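Local coordinates for protein amidase, hydantoinase/carbamoylase family (Burkholderia vietnamiensis, PDB 5I4M) that probably hydrolyses N-carbamoyl-L-amino acids, using two zinc ions per subunit, at residues Ile25-Leu36 with Ile414-His423. Numbering follows the deposited sequence.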
loop_
_atom_site.group_PDB
_atom_site.type_symbol
_atom_site.label_atom_id
_atom_site.label_comp_id
_atom_site.label_asym_id
_atom_site.label_seq_id
_atom_site.Cartn_x
_atom_site.Cartn_y
_atom_site.Cartn_z
ATOM N N ILE A 25 -24.729 10.000 -44.993
ATOM C CA ILE A 25 -24.416 10.766 -43.794
ATOM C C ILE A 25 -23.582 9.867 -42.887
ATOM O O ILE A 25 -24.106 8.940 -42.265
ATOM C CB ILE A 25 -25.688 11.246 -43.088
ATOM C CG1 ILE A 25 -26.542 12.073 -44.051
ATOM C CG2 ILE A 25 -25.340 12.037 -41.833
ATOM C CD1 ILE A 25 -27.858 12.498 -43.460
ATOM N N LYS A 26 -22.280 10.130 -42.814
ATOM C CA LYS A 26 -21.391 9.251 -42.070
ATOM C C LYS A 26 -20.234 10.062 -41.506
ATOM O O LYS A 26 -19.973 11.190 -41.932
ATOM C CB LYS A 26 -20.878 8.101 -42.947
ATOM C CG LYS A 26 -20.260 8.530 -44.273
ATOM C CD LYS A 26 -19.770 7.315 -45.065
ATOM C CE LYS A 26 -18.968 7.726 -46.291
ATOM N NZ LYS A 26 -19.812 8.398 -47.317
ATOM N N VAL A 27 -19.551 9.478 -40.528
ATOM C CA VAL A 27 -18.497 10.204 -39.834
ATOM C C VAL A 27 -17.232 10.221 -40.683
ATOM O O VAL A 27 -17.084 9.471 -41.656
ATOM C CB VAL A 27 -18.224 9.601 -38.444
ATOM C CG1 VAL A 27 -19.486 9.624 -37.601
ATOM C CG2 VAL A 27 -17.697 8.187 -38.581
ATOM N N ASP A 28 -16.319 11.117 -40.314
ATOM C CA ASP A 28 -14.956 11.147 -40.841
ATOM C C ASP A 28 -14.121 10.281 -39.903
ATOM O O ASP A 28 -13.702 10.734 -38.837
ATOM C CB ASP A 28 -14.454 12.588 -40.904
ATOM C CG ASP A 28 -13.078 12.722 -41.544
ATOM O OD1 ASP A 28 -12.261 11.776 -41.475
ATOM O OD2 ASP A 28 -12.810 13.807 -42.108
ATOM N N GLY A 29 -13.895 9.022 -40.289
ATOM C CA GLY A 29 -13.254 8.085 -39.377
ATOM C C GLY A 29 -11.821 8.455 -39.036
ATOM O O GLY A 29 -11.367 8.246 -37.909
ATOM N N ARG A 30 -11.082 8.990 -40.008
ATOM C CA ARG A 30 -9.705 9.384 -39.734
ATOM C C ARG A 30 -9.655 10.584 -38.803
ATOM O O ARG A 30 -8.816 10.638 -37.896
ATOM C CB ARG A 30 -8.965 9.691 -41.037
ATOM C CG ARG A 30 -7.522 10.113 -40.798
ATOM C CD ARG A 30 -6.777 10.421 -42.086
ATOM N NE ARG A 30 -7.416 11.483 -42.856
ATOM C CZ ARG A 30 -6.922 11.981 -43.986
ATOM N NH1 ARG A 30 -5.774 11.518 -44.469
ATOM N NH2 ARG A 30 -7.569 12.942 -44.632
ATOM N N ARG A 31 -10.546 11.555 -39.009
ATOM C CA ARG A 31 -10.596 12.702 -38.112
ATOM C C ARG A 31 -10.841 12.261 -36.676
ATOM O O ARG A 31 -10.181 12.745 -35.749
ATOM C CB ARG A 31 -11.679 13.675 -38.569
ATOM C CG ARG A 31 -11.767 14.937 -37.725
ATOM C CD ARG A 31 -12.702 15.944 -38.385
ATOM N NE ARG A 31 -14.061 15.423 -38.517
ATOM C CZ ARG A 31 -14.987 15.962 -39.303
ATOM N NH1 ARG A 31 -14.684 17.027 -40.035
ATOM N NH2 ARG A 31 -16.204 15.432 -39.374
ATOM N N LEU A 32 -11.773 11.322 -36.476
ATOM C CA LEU A 32 -12.048 10.809 -35.138
ATOM C C LEU A 32 -10.844 10.056 -34.575
ATOM O O LEU A 32 -10.430 10.287 -33.435
ATOM C CB LEU A 32 -13.282 9.904 -35.183
ATOM C CG LEU A 32 -13.603 9.143 -33.891
ATOM C CD1 LEU A 32 -13.752 10.077 -32.717
ATOM C CD2 LEU A 32 -14.890 8.334 -34.095
ATOM N N TRP A 33 -10.273 9.142 -35.365
ATOM C CA TRP A 33 -9.104 8.390 -34.918
ATOM C C TRP A 33 -7.960 9.318 -34.536
ATOM O O TRP A 33 -7.330 9.143 -33.484
ATOM C CB TRP A 33 -8.649 7.418 -36.006
ATOM C CG TRP A 33 -7.456 6.606 -35.581
ATOM C CD1 TRP A 33 -6.134 6.897 -35.805
ATOM C CD2 TRP A 33 -7.475 5.385 -34.836
ATOM N NE1 TRP A 33 -5.333 5.924 -35.249
ATOM C CE2 TRP A 33 -6.133 4.990 -34.642
ATOM C CE3 TRP A 33 -8.499 4.587 -34.304
ATOM C CZ2 TRP A 33 -5.791 3.821 -33.962
ATOM C CZ3 TRP A 33 -8.154 3.433 -33.623
ATOM C CH2 TRP A 33 -6.815 3.060 -33.457
ATOM N N ASP A 34 -7.665 10.309 -35.384
ATOM C CA ASP A 34 -6.582 11.236 -35.066
ATOM C C ASP A 34 -6.878 12.026 -33.799
ATOM O O ASP A 34 -5.962 12.332 -33.029
ATOM C CB ASP A 34 -6.322 12.184 -36.238
ATOM C CG ASP A 34 -5.770 11.468 -37.457
ATOM O OD1 ASP A 34 -5.323 10.312 -37.310
ATOM O OD2 ASP A 34 -5.775 12.065 -38.556
ATOM N N SER A 35 -8.147 12.357 -33.551
ATOM C CA SER A 35 -8.448 13.052 -32.310
ATOM C C SER A 35 -8.190 12.150 -31.109
ATOM O O SER A 35 -7.722 12.630 -30.070
ATOM C CB SER A 35 -9.886 13.583 -32.317
ATOM O OG SER A 35 -10.847 12.559 -32.138
ATOM N N LEU A 36 -8.441 10.840 -31.249
ATOM C CA LEU A 36 -8.117 9.908 -30.172
ATOM C C LEU A 36 -6.612 9.824 -29.951
ATOM O O LEU A 36 -6.146 9.831 -28.808
ATOM C CB LEU A 36 -8.691 8.524 -30.475
ATOM C CG LEU A 36 -10.186 8.417 -30.184
ATOM C CD1 LEU A 36 -10.840 7.270 -30.967
ATOM C CD2 LEU A 36 -10.430 8.222 -28.690
ATOM N N ILE A 414 -13.759 1.758 -34.230
ATOM C CA ILE A 414 -13.956 3.131 -33.774
ATOM C C ILE A 414 -14.896 3.871 -34.716
ATOM O O ILE A 414 -15.853 4.522 -34.284
ATOM C CB ILE A 414 -12.592 3.840 -33.643
ATOM C CG1 ILE A 414 -11.791 3.220 -32.500
ATOM C CG2 ILE A 414 -12.755 5.348 -33.421
ATOM C CD1 ILE A 414 -12.515 3.299 -31.142
ATOM N N GLU A 415 -14.653 3.753 -36.024
ATOM C CA GLU A 415 -15.494 4.436 -37.002
ATOM C C GLU A 415 -16.918 3.890 -36.990
ATOM O O GLU A 415 -17.885 4.663 -37.034
ATOM C CB GLU A 415 -14.873 4.315 -38.399
ATOM C CG GLU A 415 -15.716 4.896 -39.519
ATOM C CD GLU A 415 -14.977 4.909 -40.838
ATOM O OE1 GLU A 415 -15.576 5.276 -41.861
ATOM O OE2 GLU A 415 -13.785 4.561 -40.843
ATOM N N ALA A 416 -17.067 2.566 -36.904
ATOM C CA ALA A 416 -18.399 1.969 -36.955
ATOM C C ALA A 416 -19.257 2.432 -35.789
ATOM O O ALA A 416 -20.439 2.758 -35.966
ATOM C CB ALA A 416 -18.301 0.448 -36.950
ATOM N N GLY A 417 -18.691 2.452 -34.584
ATOM C CA GLY A 417 -19.475 2.857 -33.429
ATOM C C GLY A 417 -19.936 4.294 -33.529
ATOM O O GLY A 417 -21.045 4.630 -33.110
ATOM N N ALA A 418 -19.090 5.163 -34.097
ATOM C CA ALA A 418 -19.451 6.568 -34.263
ATOM C C ALA A 418 -20.529 6.753 -35.322
ATOM O O ALA A 418 -21.363 7.655 -35.196
ATOM C CB ALA A 418 -18.208 7.396 -34.615
ATOM N N ASN A 419 -20.524 5.931 -36.378
ATOM C CA ASN A 419 -21.620 5.982 -37.343
ATOM C C ASN A 419 -22.943 5.591 -36.694
ATOM O O ASN A 419 -23.987 6.203 -36.963
ATOM C CB ASN A 419 -21.310 5.078 -38.534
ATOM C CG ASN A 419 -20.461 5.776 -39.581
ATOM O OD1 ASN A 419 -20.571 6.988 -39.769
ATOM N ND2 ASN A 419 -19.612 5.018 -40.268
ATOM N N VAL A 420 -22.919 4.581 -35.830
ATOM C CA VAL A 420 -24.152 4.157 -35.172
ATOM C C VAL A 420 -24.627 5.230 -34.202
ATOM O O VAL A 420 -25.821 5.555 -34.142
ATOM C CB VAL A 420 -23.923 2.801 -34.482
ATOM C CG1 VAL A 420 -25.105 2.444 -33.590
ATOM C CG2 VAL A 420 -23.683 1.723 -35.542
ATOM N N LEU A 421 -23.703 5.806 -33.434
ATOM C CA LEU A 421 -24.058 6.912 -32.549
ATOM C C LEU A 421 -24.653 8.069 -33.341
ATOM O O LEU A 421 -25.687 8.631 -32.966
ATOM C CB LEU A 421 -22.825 7.382 -31.773
ATOM C CG LEU A 421 -23.068 8.575 -30.847
ATOM C CD1 LEU A 421 -23.960 8.148 -29.689
ATOM C CD2 LEU A 421 -21.755 9.182 -30.329
ATOM N N LEU A 422 -23.999 8.439 -34.444
ATOM C CA LEU A 422 -24.489 9.514 -35.303
ATOM C C LEU A 422 -25.939 9.296 -35.705
ATOM O O LEU A 422 -26.777 10.194 -35.562
ATOM C CB LEU A 422 -23.607 9.620 -36.551
ATOM C CG LEU A 422 -24.062 10.574 -37.659
ATOM C CD1 LEU A 422 -24.131 12.009 -37.140
ATOM C CD2 LEU A 422 -23.129 10.479 -38.880
ATOM N N HIS A 423 -26.260 8.110 -36.217
ATOM C CA HIS A 423 -27.615 7.925 -36.716
ATOM C C HIS A 423 -28.630 7.692 -35.612
ATOM O O HIS A 423 -29.784 8.122 -35.749
ATOM C CB HIS A 423 -27.642 6.817 -37.755
ATOM C CG HIS A 423 -27.272 7.325 -39.109
ATOM N ND1 HIS A 423 -28.209 7.788 -40.004
ATOM C CD2 HIS A 423 -26.063 7.563 -39.670
ATOM C CE1 HIS A 423 -27.595 8.229 -41.089
ATOM N NE2 HIS A 423 -26.292 8.104 -40.911
HETATM O O HOH W 1 -17.801 6.779 -42.137
HETATM O O HOH W 2 -14.204 7.679 -42.786
#
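Glu415 OE1 accepts a hydrogen bond from each of two waters, and these tie the C-terminal helix 411-429 to the start of the N-terminal helix 29-39 and the loop that leads into it in this M20-family hydrolase. The packing of these two terminal helices lies outside the dinuclear zinc site, the Leu36 side chain being about 12 Å from a bound zinc ion. One water, 2.7 Å from Glu415 OE1, also donates to Val27 O and accepts from Asn419 ND2; the other accepts from Gly29 N. The extended Glu415 chain lies against Gly29 CA, where the two backbones come close (Gly29 CA to Glu415 CA 4.9 Å). Two direct bonds hold the extended residues ahead of helix 29-39 to helix 411-429. Val27 N donates to Asn419 OD1 at 2.8 Å, nearly straight (165°) and in the carbonyl plane, while ND2 of the same amide also reaches Tyr368 OH, so both ends of the group are held. His423 NE2 donates to Ile25 O at 2.7 Å, the oxygen lying in the ring plane, at its edge. Asp28 then N-caps helix 29-39: Arg31 N comes to Asp28 OD1 from above the carboxylate plane. Helix 117-132 packs beside this start, Glu125 bridging to Arg31. The short helical segments cross at 113°, their axes 9.6 Å apart, with apolar side chains packed between them. Val27 sets CG1 against Ala418 CB and Leu422 CD2. With chi1 at -68°, Ile414 turns CG2 to Leu32 CD2 and, tip to tip, to Leu36 CD1, leaving CG1 for the Trp33 ring edge at CZ3. The tightest carbon pair joins Leu32 CD2 to Ala418 CB at 3.5 Å.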